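Local coordinates for TarM (Staphylococcus aureus subsp. aureus 21178, PDB 4X7R), which belongs to the GT-B clan of glycosyl transferases and has uridine-5'-diphosphate bound, at residues A[79-84]-A[172-177]; A[86-91]-A[149-154]; A[318-323]-A[349-354]; A[393-398]-A[455-460]. The protein carries 1 engineered substitution. One frame throughout, in Å; residues are numbered along the deposited sequence.

Interaction 1. Residues A[79-84]-A[172-177]; sequences NKHFKS and KGYPYI
His81 and Tyr174 stack face to face, with ring centroids 3.6 Å apart and planes only 4° from parallel. The imidazole lies over the middle of the phenol ring. At the far end of that ring, Tyr174 OH donates a 2.8 Å hydrogen bond to Lys83 O. The hydroxyl sits above the carbonyl plane, 51° out of it. The phenol is thus held by its face and by its hydroxyl at once, which fixes the tilt of the ring.

Lys172 runs alongside the loop backbone. Its chain is straight as far as CE and bends only at the last torsion (chi4 78°). Lys172 CE lies 3.5 Å from Phe82 O. Lys172 NZ makes a weak bond of 3.3 Å to His81 O, while its stronger partner is Asn78 O. Lys83 NZ folds back to Ser84 O at 3.0 Å. Ser84 CA rests 3.4 Å from Lys172 O in a CA-H...O contact.

In the next shell, Asp170 OD1 accepts the backbone N of both Lys172 and Tyr174 and so sets the turn that presents them. Asn85 bonds Gly173 O through its side chain.

Residues 79-84 form the loop between helix 69-78 and helix 86-95. Residues 172-177 lead into strand 175-182 of the antiparallel sheet, so the contact joins the interhelical loop to the turn of the hairpin made by strands 163-169 and 175-182.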
# COMPACT_ATOMS: atom_id res chain seq x y z
N ASN A 79 -29.77 4.14 -2.28
CA ASN A 79 -30.99 4.46 -1.53
C ASN A 79 -32.04 5.20 -2.33
O ASN A 79 -33.21 5.22 -1.92
CB ASN A 79 -30.64 5.28 -0.29
CG ASN A 79 -29.97 4.49 0.78
OD1 ASN A 79 -30.22 3.29 0.94
ND2 ASN A 79 -29.08 5.15 1.54
N LYS A 80 -31.66 5.82 -3.46
CA LYS A 80 -32.57 6.60 -4.32
C LYS A 80 -33.58 5.74 -5.11
O LYS A 80 -34.68 6.21 -5.42
CB LYS A 80 -31.74 7.52 -5.24
CG LYS A 80 -32.50 8.31 -6.30
CD LYS A 80 -32.96 9.69 -5.83
CE LYS A 80 -33.28 10.61 -6.99
NZ LYS A 80 -32.05 11.05 -7.74
N HIS A 81 -33.19 4.53 -5.50
CA HIS A 81 -34.08 3.65 -6.26
C HIS A 81 -34.32 2.33 -5.56
O HIS A 81 -33.54 1.94 -4.70
CB HIS A 81 -33.52 3.40 -7.66
CG HIS A 81 -33.47 4.63 -8.50
ND1 HIS A 81 -34.57 5.04 -9.27
CD2 HIS A 81 -32.47 5.53 -8.65
CE1 HIS A 81 -34.19 6.17 -9.85
NE2 HIS A 81 -32.94 6.50 -9.50
N PHE A 82 -35.40 1.65 -5.95
CA PHE A 82 -35.75 0.32 -5.47
C PHE A 82 -35.51 -0.66 -6.63
O PHE A 82 -34.92 -1.73 -6.46
CB PHE A 82 -37.23 0.29 -5.07
CG PHE A 82 -37.70 -1.11 -4.75
CD1 PHE A 82 -37.23 -1.78 -3.63
CD2 PHE A 82 -38.60 -1.75 -5.58
CE1 PHE A 82 -37.67 -3.06 -3.32
CE2 PHE A 82 -39.08 -3.02 -5.25
CZ PHE A 82 -38.61 -3.67 -4.13
N LYS A 83 -35.97 -0.28 -7.80
CA LYS A 83 -35.87 -1.03 -9.04
C LYS A 83 -34.48 -0.78 -9.70
O LYS A 83 -33.96 0.32 -9.61
CB LYS A 83 -37.03 -0.59 -9.96
CG LYS A 83 -37.07 -1.17 -11.38
CD LYS A 83 -38.05 -0.44 -12.33
CE LYS A 83 -37.58 0.91 -12.85
NZ LYS A 83 -36.38 0.83 -13.73
N SER A 84 -33.93 -1.80 -10.37
CA SER A 84 -32.69 -1.71 -11.16
C SER A 84 -32.91 -0.87 -12.42
O SER A 84 -34.04 -0.78 -12.92
CB SER A 84 -32.21 -3.09 -11.55
OG SER A 84 -31.58 -3.65 -10.42
N LYS A 172 -27.57 -0.54 -8.45
CA LYS A 172 -28.77 -0.74 -9.26
C LYS A 172 -28.60 -0.31 -10.73
O LYS A 172 -29.53 -0.43 -11.52
CB LYS A 172 -30.01 -0.11 -8.59
CG LYS A 172 -30.29 -0.71 -7.21
CD LYS A 172 -31.63 -0.32 -6.62
CE LYS A 172 -31.77 -0.87 -5.21
NZ LYS A 172 -31.02 -0.09 -4.22
N GLY A 173 -27.40 0.17 -11.09
CA GLY A 173 -27.10 0.57 -12.46
C GLY A 173 -27.41 2.02 -12.79
O GLY A 173 -27.51 2.37 -13.97
N TYR A 174 -27.54 2.88 -11.76
CA TYR A 174 -27.81 4.31 -11.98
C TYR A 174 -26.52 5.14 -11.87
O TYR A 174 -25.73 4.91 -10.95
CB TYR A 174 -28.86 4.82 -10.97
CG TYR A 174 -30.22 4.19 -11.12
CD1 TYR A 174 -31.16 4.70 -12.01
CD2 TYR A 174 -30.56 3.05 -10.40
CE1 TYR A 174 -32.42 4.11 -12.16
CE2 TYR A 174 -31.79 2.44 -10.56
CZ TYR A 174 -32.73 2.98 -11.42
OH TYR A 174 -33.95 2.37 -11.52
N PRO A 175 -26.32 6.16 -12.72
CA PRO A 175 -25.11 7.00 -12.59
C PRO A 175 -25.18 7.89 -11.36
O PRO A 175 -26.25 8.44 -11.08
CB PRO A 175 -25.10 7.85 -13.86
CG PRO A 175 -26.53 7.83 -14.35
CD PRO A 175 -27.17 6.57 -13.87
N TYR A 176 -24.04 8.05 -10.62
CA TYR A 176 -24.01 8.85 -9.40
C TYR A 176 -22.93 9.92 -9.41
O TYR A 176 -23.03 10.90 -8.67
CB TYR A 176 -23.98 7.97 -8.11
CG TYR A 176 -22.75 7.09 -7.95
CD1 TYR A 176 -22.67 5.86 -8.59
CD2 TYR A 176 -21.65 7.53 -7.22
CE1 TYR A 176 -21.54 5.05 -8.45
CE2 TYR A 176 -20.51 6.73 -7.09
CZ TYR A 176 -20.45 5.50 -7.73
OH TYR A 176 -19.36 4.69 -7.60
N ILE A 177 -21.90 9.73 -10.26
CA ILE A 177 -20.78 10.63 -10.49
C ILE A 177 -20.42 10.56 -11.98
O ILE A 177 -20.37 9.46 -12.54
CB ILE A 177 -19.52 10.29 -9.60
CG1 ILE A 177 -19.75 10.62 -8.13
CG2 ILE A 177 -18.25 11.03 -10.10
CD1 ILE A 177 -18.63 10.23 -7.22

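Interaction 2. Residues A[86-91]-A[149-154]; sequences KLLYKH and NKVHMK
The Tyr89 ring meets the start of strand 150-157 with its hydroxyl end. Lys150 CA lies at the ring edge, near its plane, 3.3 Å from Tyr89 OH. Val151 CG1 and Asn149 O approach the ring obliquely, and Asn149 O is 3.6 Å from Tyr89 CE1. The hydroxyl end of the ring carries most of its contact with the strand.

Val151 N donates to Tyr89 OH at 3.0 Å, with an angle of 151° at the hydrogen. This is the one hydrogen bond between the segments. The hydroxyl acts here as an acceptor and satisfies a backbone amide of the strand.

Val151 also supplies the apolar part. Its CG1 sits between the backbone N and the carbonyl carbon (chi1 63°), and this branch faces the helix. Val151 CG1 lies 3.8 Å from Tyr89 CZ and 3.6 Å from Leu88 CD2. Leu88 and Val151 reach toward each other tip to tip. Val151 CG1 is thus shared by two successive residues of the helix, one aromatic and one aliphatic.

Lys150 touches Tyr89 only near its backbone, and its NZ forms a salt bridge with Glu171. Further along, His152 and Met153 form a classic beta bulge opposite Ser145.

Helix 86-95 packs across the sheet, and its short segment runs at 94° to the strand. Leu88 also rests on Tyr169 of strand 163-169. The helix thus spans neighbouring strands 150-157 and 163-169, while Val151 packs within the sheet on Phe146 of strand 139-147.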
# COMPACT_ATOMS: atom_id res chain seq x y z
N LYS A 86 -33.24 -0.82 -15.62
CA LYS A 86 -33.53 -1.70 -16.76
C LYS A 86 -33.25 -1.06 -18.12
O LYS A 86 -32.81 -1.77 -19.02
CB LYS A 86 -34.98 -2.22 -16.71
CG LYS A 86 -35.36 -2.93 -15.40
CD LYS A 86 -34.87 -4.36 -15.36
CE LYS A 86 -34.57 -4.82 -13.96
NZ LYS A 86 -33.80 -6.08 -14.00
N LEU A 87 -33.50 0.25 -18.25
CA LEU A 87 -33.31 0.99 -19.50
C LEU A 87 -31.88 1.08 -20.01
O LEU A 87 -31.68 1.12 -21.23
CB LEU A 87 -33.98 2.38 -19.46
CG LEU A 87 -35.51 2.38 -19.29
CD1 LEU A 87 -36.03 3.81 -19.25
CD2 LEU A 87 -36.20 1.59 -20.41
N LEU A 88 -30.89 1.13 -19.10
CA LEU A 88 -29.50 1.17 -19.51
C LEU A 88 -29.16 -0.18 -20.13
O LEU A 88 -28.55 -0.21 -21.19
CB LEU A 88 -28.58 1.50 -18.31
CG LEU A 88 -27.07 1.42 -18.51
CD1 LEU A 88 -26.60 2.32 -19.62
CD2 LEU A 88 -26.35 1.80 -17.25
N TYR A 89 -29.61 -1.28 -19.50
CA TYR A 89 -29.36 -2.64 -20.00
C TYR A 89 -30.07 -2.92 -21.30
O TYR A 89 -29.49 -3.57 -22.18
CB TYR A 89 -29.69 -3.69 -18.94
CG TYR A 89 -28.77 -3.63 -17.75
CD1 TYR A 89 -27.50 -4.22 -17.79
CD2 TYR A 89 -29.14 -2.97 -16.58
CE1 TYR A 89 -26.64 -4.16 -16.70
CE2 TYR A 89 -28.28 -2.88 -15.49
CZ TYR A 89 -27.04 -3.50 -15.55
OH TYR A 89 -26.19 -3.45 -14.48
N LYS A 90 -31.30 -2.38 -21.45
CA LYS A 90 -32.12 -2.50 -22.66
C LYS A 90 -31.44 -1.75 -23.80
O LYS A 90 -31.33 -2.30 -24.89
CB LYS A 90 -33.54 -1.98 -22.42
CG LYS A 90 -34.49 -2.19 -23.62
CD LYS A 90 -35.93 -1.79 -23.31
CE LYS A 90 -36.94 -2.43 -24.25
NZ LYS A 90 -36.90 -1.84 -25.62
N HIS A 91 -30.94 -0.51 -23.54
CA HIS A 91 -30.21 0.35 -24.48
C HIS A 91 -28.99 -0.40 -25.05
O HIS A 91 -28.83 -0.45 -26.27
CB HIS A 91 -29.78 1.66 -23.76
CG HIS A 91 -28.80 2.52 -24.51
ND1 HIS A 91 -27.43 2.55 -24.18
CD2 HIS A 91 -29.02 3.39 -25.52
CE1 HIS A 91 -26.88 3.41 -25.03
NE2 HIS A 91 -27.80 3.94 -25.85
N ASN A 149 -22.08 -9.26 -14.27
CA ASN A 149 -23.07 -8.75 -15.23
C ASN A 149 -23.73 -7.41 -14.87
O ASN A 149 -24.72 -7.02 -15.50
CB ASN A 149 -24.11 -9.83 -15.64
CG ASN A 149 -23.61 -10.82 -16.66
OD1 ASN A 149 -22.49 -10.74 -17.17
ND2 ASN A 149 -24.46 -11.79 -16.98
N LYS A 150 -23.16 -6.69 -13.91
CA LYS A 150 -23.67 -5.41 -13.47
C LYS A 150 -22.71 -4.29 -13.86
O LYS A 150 -21.54 -4.33 -13.48
CB LYS A 150 -23.95 -5.41 -11.95
CG LYS A 150 -25.03 -6.41 -11.50
CD LYS A 150 -25.70 -6.00 -10.18
CE LYS A 150 -24.79 -6.09 -8.98
NZ LYS A 150 -25.24 -5.20 -7.88
N VAL A 151 -23.22 -3.30 -14.61
CA VAL A 151 -22.42 -2.14 -15.02
C VAL A 151 -21.94 -1.34 -13.78
O VAL A 151 -22.69 -1.17 -12.81
CB VAL A 151 -23.20 -1.27 -16.06
CG1 VAL A 151 -24.49 -0.70 -15.48
CG2 VAL A 151 -22.33 -0.18 -16.66
N HIS A 152 -20.66 -0.94 -13.76
CA HIS A 152 -20.17 -0.12 -12.66
C HIS A 152 -19.53 1.17 -13.18
O HIS A 152 -19.45 2.15 -12.46
CB HIS A 152 -19.23 -0.92 -11.71
CG HIS A 152 -17.88 -1.28 -12.28
ND1 HIS A 152 -16.77 -0.47 -12.08
CD2 HIS A 152 -17.49 -2.38 -12.98
CE1 HIS A 152 -15.76 -1.09 -12.67
NE2 HIS A 152 -16.14 -2.24 -13.22
N MET A 153 -19.14 1.17 -14.45
CA MET A 153 -18.46 2.30 -15.04
C MET A 153 -18.64 2.38 -16.55
O MET A 153 -18.72 1.37 -17.22
CB MET A 153 -16.94 2.21 -14.69
CG MET A 153 -16.08 3.36 -15.21
SD MET A 153 -14.32 3.27 -14.69
CE MET A 153 -13.82 1.70 -15.35
N LYS A 154 -18.66 3.61 -17.07
CA LYS A 154 -18.67 3.92 -18.50
C LYS A 154 -17.51 4.90 -18.73
O LYS A 154 -17.38 5.89 -18.00
CB LYS A 154 -20.01 4.53 -18.95
CG LYS A 154 -20.08 4.94 -20.44
CD LYS A 154 -21.37 5.71 -20.70
CE LYS A 154 -21.21 6.89 -21.63
NZ LYS A 154 -21.15 8.17 -20.88

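Interaction 3. Residues A[318-323]-A[349-354]; sequences EKIVGH and AVKFHI
Lys319 O accepts Lys351 N at 2.8 Å and begins a ladder of parallel-strand hydrogen bonds, four of them between these segments. Val321 uses both of its backbone groups: its N donates to Lys351 O at 2.7 Å, and its O accepts His353 N at 2.9 Å. His323 N bonds His353 O, with a more bent N-H...O angle of 133°, and the ladder continues from His323 to Tyr355. All four donors lie nearly along the C=O axis. The alternate amides turn outward. Ile320 and Gly322 bond to strand 395-398 and the residue before it, and Phe352 to Asn376.

The side chains have partners too. Lys319 NZ bonds to Asn458 OD1 and forms a salt bridge with Asp347. His323 NE2 pairs with Ser325 OG, and its ND1 makes a weak bond to Val397 O. Lys351 NZ reaches His353 NE2 only weakly.

On the sheet face that carries Ile320 and His353, Ile320 CG2 sits over the centre of the imidazole in a CH-pi contact, 3.7 Å from the ring centroid. On the other face, Val321 CG1 lies 3.7 Å from Phe352 CE2, and Val321 CB stands over the ring toward its rim.

Strand 320-324, helix 333-346 and strand 351-355 form a beta-alpha-beta unit. His323 and Ile354 pack on that helix, Val321 meets helix 446-457, and strand 377-381 flanks the other side of strand 351-355.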
# COMPACT_ATOMS: atom_id res chain seq x y z
N GLU A 318 18.39 -25.45 10.06
CA GLU A 318 18.71 -25.50 8.63
C GLU A 318 19.10 -24.12 8.11
O GLU A 318 18.54 -23.10 8.53
CB GLU A 318 17.53 -26.05 7.82
CG GLU A 318 17.41 -27.56 7.84
CD GLU A 318 16.02 -28.08 7.53
OE1 GLU A 318 15.31 -27.49 6.69
OE2 GLU A 318 15.65 -29.11 8.14
N LYS A 319 20.07 -24.09 7.18
CA LYS A 319 20.61 -22.87 6.58
C LYS A 319 19.60 -22.20 5.64
O LYS A 319 19.72 -22.29 4.41
CB LYS A 319 21.96 -23.15 5.90
CG LYS A 319 23.01 -23.73 6.83
CD LYS A 319 24.06 -24.49 6.05
CE LYS A 319 25.06 -25.11 6.97
NZ LYS A 319 26.34 -25.37 6.27
N ILE A 320 18.59 -21.54 6.22
CA ILE A 320 17.57 -20.84 5.46
C ILE A 320 17.68 -19.35 5.79
O ILE A 320 17.52 -18.96 6.95
CB ILE A 320 16.13 -21.39 5.69
CG1 ILE A 320 16.05 -22.95 5.73
CG2 ILE A 320 15.10 -20.76 4.73
CD1 ILE A 320 16.36 -23.71 4.45
N VAL A 321 17.96 -18.53 4.77
CA VAL A 321 18.04 -17.08 4.90
C VAL A 321 16.76 -16.53 4.28
O VAL A 321 16.45 -16.83 3.13
CB VAL A 321 19.32 -16.47 4.27
CG1 VAL A 321 19.29 -14.95 4.33
CG2 VAL A 321 20.57 -17.00 4.96
N GLY A 322 16.01 -15.77 5.07
CA GLY A 322 14.75 -15.21 4.61
C GLY A 322 14.78 -13.74 4.26
O GLY A 322 15.64 -13.00 4.74
N HIS A 323 13.83 -13.32 3.42
CA HIS A 323 13.64 -11.94 2.99
C HIS A 323 12.18 -11.77 2.59
O HIS A 323 11.74 -12.38 1.62
CB HIS A 323 14.59 -11.57 1.84
CG HIS A 323 14.56 -10.12 1.46
ND1 HIS A 323 15.55 -9.26 1.86
CD2 HIS A 323 13.66 -9.44 0.71
CE1 HIS A 323 15.21 -8.07 1.37
NE2 HIS A 323 14.08 -8.14 0.68
N ALA A 349 24.96 -25.29 0.66
CA ALA A 349 23.81 -25.79 1.42
C ALA A 349 22.81 -24.71 1.81
O ALA A 349 21.63 -25.02 2.03
CB ALA A 349 24.29 -26.54 2.66
N VAL A 350 23.27 -23.45 1.91
CA VAL A 350 22.44 -22.31 2.31
C VAL A 350 21.38 -21.91 1.26
O VAL A 350 21.71 -21.67 0.09
CB VAL A 350 23.28 -21.14 2.89
CG1 VAL A 350 24.38 -20.71 1.94
CG2 VAL A 350 22.41 -19.94 3.30
N LYS A 351 20.11 -21.85 1.70
CA LYS A 351 18.96 -21.49 0.89
C LYS A 351 18.52 -20.05 1.17
O LYS A 351 18.59 -19.60 2.32
CB LYS A 351 17.78 -22.45 1.17
CG LYS A 351 17.94 -23.87 0.61
CD LYS A 351 16.69 -24.74 0.88
CE LYS A 351 15.49 -24.43 0.00
NZ LYS A 351 14.23 -25.01 0.54
N PHE A 352 18.03 -19.35 0.14
CA PHE A 352 17.52 -17.99 0.24
C PHE A 352 16.08 -17.99 -0.22
O PHE A 352 15.79 -18.31 -1.38
CB PHE A 352 18.39 -16.99 -0.54
CG PHE A 352 19.75 -16.70 0.05
CD1 PHE A 352 20.80 -17.61 -0.07
CD2 PHE A 352 20.00 -15.50 0.72
CE1 PHE A 352 22.05 -17.35 0.49
CE2 PHE A 352 21.26 -15.24 1.27
CZ PHE A 352 22.28 -16.16 1.15
N HIS A 353 15.15 -17.69 0.71
CA HIS A 353 13.71 -17.63 0.47
C HIS A 353 13.29 -16.18 0.39
O HIS A 353 13.32 -15.47 1.40
CB HIS A 353 12.93 -18.34 1.60
CG HIS A 353 13.03 -19.83 1.60
ND1 HIS A 353 12.13 -20.60 2.31
CD2 HIS A 353 13.93 -20.65 1.01
CE1 HIS A 353 12.50 -21.86 2.13
NE2 HIS A 353 13.58 -21.93 1.35
N ILE A 354 12.89 -15.73 -0.81
CA ILE A 354 12.49 -14.35 -1.04
C ILE A 354 10.99 -14.27 -1.30
O ILE A 354 10.52 -14.76 -2.33
CB ILE A 354 13.36 -13.67 -2.14
CG1 ILE A 354 14.88 -13.89 -1.89
CG2 ILE A 354 13.02 -12.18 -2.27
CD1 ILE A 354 15.81 -13.42 -2.99

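Interaction 4. Residues A[393-398]-A[455-460]; sequences FKLVVS and QLVNND
Lys394 and Val457 bring the two backbones closest, with their CA atoms 6.7 Å apart. Lys394 has helix-like backbone angles between extended Phe393 and Leu395, and the chain then runs on into strand 395-398. Helix 446-457 ends at Val457. Asn458 leaves the helical range, and Asn459 is the N-cap of the next helix, 460-477, with its side chain capping Leu462 N.

Lys394 reaches this junction with CG anti to the backbone N (chi1 -174°) and the rest of the chain extended. Lys394 NZ donates to Val457 O at 2.8 Å, from above the carbonyl plane. Lys394 NZ also forms a salt bridge with Asp460 OD1 at 2.8 Å, met from above the carboxylate plane, the two side chains crossing at about a right angle. Thr317 O gives NZ a third acceptor.

Leu395 CD2 makes the apolar contact, touching Leu456 CB at 3.7 Å and Val457 CG1 at 3.5 Å. The second distance is tighter than usual for two carbons. Ile453 and Val420 also border Leu395.

The ammonium group thus sits at the end of one helix and beside the first turn of the next. The carbonyl end of helix 446-457 and the Asp460 carboxylate would both favour its positive charge. One buried lysine, just before strand 395-398, therefore joins the parallel sheet of this GT-B domain to the junction of the two helices.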
# COMPACT_ATOMS: atom_id res chain seq x y z
N PHE A 393 12.94 -19.68 8.75
CA PHE A 393 14.24 -19.03 8.54
C PHE A 393 15.16 -19.12 9.76
O PHE A 393 14.69 -19.03 10.89
CB PHE A 393 14.09 -17.55 8.12
CG PHE A 393 13.02 -17.18 7.11
CD1 PHE A 393 12.80 -17.96 5.98
CD2 PHE A 393 12.32 -15.99 7.23
CE1 PHE A 393 11.83 -17.60 5.03
CE2 PHE A 393 11.35 -15.62 6.28
CZ PHE A 393 11.12 -16.42 5.19
N LYS A 394 16.48 -19.29 9.52
CA LYS A 394 17.51 -19.31 10.56
C LYS A 394 17.88 -17.85 10.91
O LYS A 394 18.15 -17.52 12.07
CB LYS A 394 18.75 -20.09 10.06
CG LYS A 394 19.82 -20.29 11.13
CD LYS A 394 20.74 -21.43 10.79
CE LYS A 394 21.63 -21.76 11.96
NZ LYS A 394 22.36 -23.03 11.75
N LEU A 395 17.89 -16.98 9.88
CA LEU A 395 18.16 -15.55 9.97
C LEU A 395 17.49 -14.82 8.81
O LEU A 395 17.04 -15.44 7.84
CB LEU A 395 19.67 -15.23 10.05
CG LEU A 395 20.52 -15.59 8.83
CD1 LEU A 395 21.05 -14.36 8.15
CD2 LEU A 395 21.64 -16.48 9.23
N VAL A 396 17.41 -13.50 8.94
CA VAL A 396 16.81 -12.63 7.94
C VAL A 396 17.86 -11.61 7.49
O VAL A 396 18.80 -11.29 8.22
CB VAL A 396 15.47 -12.03 8.47
CG1 VAL A 396 15.07 -10.75 7.75
CG2 VAL A 396 14.35 -13.06 8.40
N VAL A 397 17.74 -11.17 6.25
CA VAL A 397 18.68 -10.26 5.65
C VAL A 397 17.98 -9.00 5.11
O VAL A 397 16.82 -9.06 4.68
CB VAL A 397 19.50 -11.03 4.58
CG1 VAL A 397 18.62 -11.45 3.40
CG2 VAL A 397 20.70 -10.23 4.11
N SER A 398 18.69 -7.84 5.18
CA SER A 398 18.20 -6.57 4.63
C SER A 398 19.32 -5.88 3.87
O SER A 398 20.34 -5.53 4.46
CB SER A 398 17.65 -5.66 5.72
OG SER A 398 17.25 -4.43 5.13
N GLN A 455 28.90 -16.90 8.98
CA GLN A 455 29.17 -17.11 10.41
C GLN A 455 27.87 -17.54 11.11
O GLN A 455 27.83 -18.57 11.78
CB GLN A 455 29.68 -15.82 11.09
CG GLN A 455 31.10 -15.38 10.73
CD GLN A 455 31.45 -14.02 11.31
OE1 GLN A 455 31.13 -13.70 12.47
NE2 GLN A 455 32.15 -13.21 10.53
N LEU A 456 26.79 -16.78 10.88
CA LEU A 456 25.48 -17.01 11.48
C LEU A 456 24.78 -18.32 11.06
O LEU A 456 24.33 -19.05 11.95
CB LEU A 456 24.59 -15.76 11.31
CG LEU A 456 23.82 -15.21 12.53
CD1 LEU A 456 24.63 -15.26 13.80
CD2 LEU A 456 23.37 -13.78 12.29
N VAL A 457 24.72 -18.65 9.73
CA VAL A 457 24.09 -19.90 9.24
C VAL A 457 24.80 -21.16 9.73
O VAL A 457 24.17 -22.21 9.81
CB VAL A 457 23.84 -20.00 7.71
CG1 VAL A 457 22.72 -19.10 7.24
CG2 VAL A 457 25.11 -19.80 6.88
N ASN A 458 26.12 -21.06 9.99
CA ASN A 458 26.98 -22.18 10.41
C ASN A 458 27.26 -22.24 11.91
O ASN A 458 28.14 -22.98 12.34
CB ASN A 458 28.27 -22.19 9.60
CG ASN A 458 28.06 -22.61 8.17
OD1 ASN A 458 27.87 -23.79 7.86
ND2 ASN A 458 28.09 -21.66 7.26
N ASN A 459 26.50 -21.48 12.72
CA ASN A 459 26.65 -21.45 14.17
C ASN A 459 25.25 -21.42 14.81
O ASN A 459 24.63 -20.36 14.89
CB ASN A 459 27.52 -20.27 14.61
CG ASN A 459 28.06 -20.35 16.01
OD1 ASN A 459 27.37 -20.77 16.94
ND2 ASN A 459 29.28 -19.89 16.20
N ASP A 460 24.76 -22.61 15.21
CA ASP A 460 23.43 -22.82 15.79
C ASP A 460 23.22 -22.07 17.10
O ASP A 460 22.18 -21.42 17.26
CB ASP A 460 23.12 -24.32 15.95
CG ASP A 460 23.23 -25.12 14.67
OD1 ASP A 460 22.33 -24.98 13.81
OD2 ASP A 460 24.20 -25.89 14.52

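The four contacts form two pairs on opposite sides of the chain's centre. Interactions 1 and 2 have centres 11 Å apart and share the ten-stranded antiparallel sheet. They touch where Leu88 packs on Gly173, and interaction 2 is nested inside the loop closed by interaction 1. The centres of interactions 3 and 4 are about 8 Å apart, and both reach the six-stranded parallel sheet, where strands 320-324 and 395-398 are neighbours. They follow in series. Centres of the two pairs are 52 to 58 Å apart. The first pair lies in the antiparallel part, the second in the Rossmann-like C-terminal half of the GT-B fold, where the His323 side chain of interaction 3 is about 8 Å from UDP.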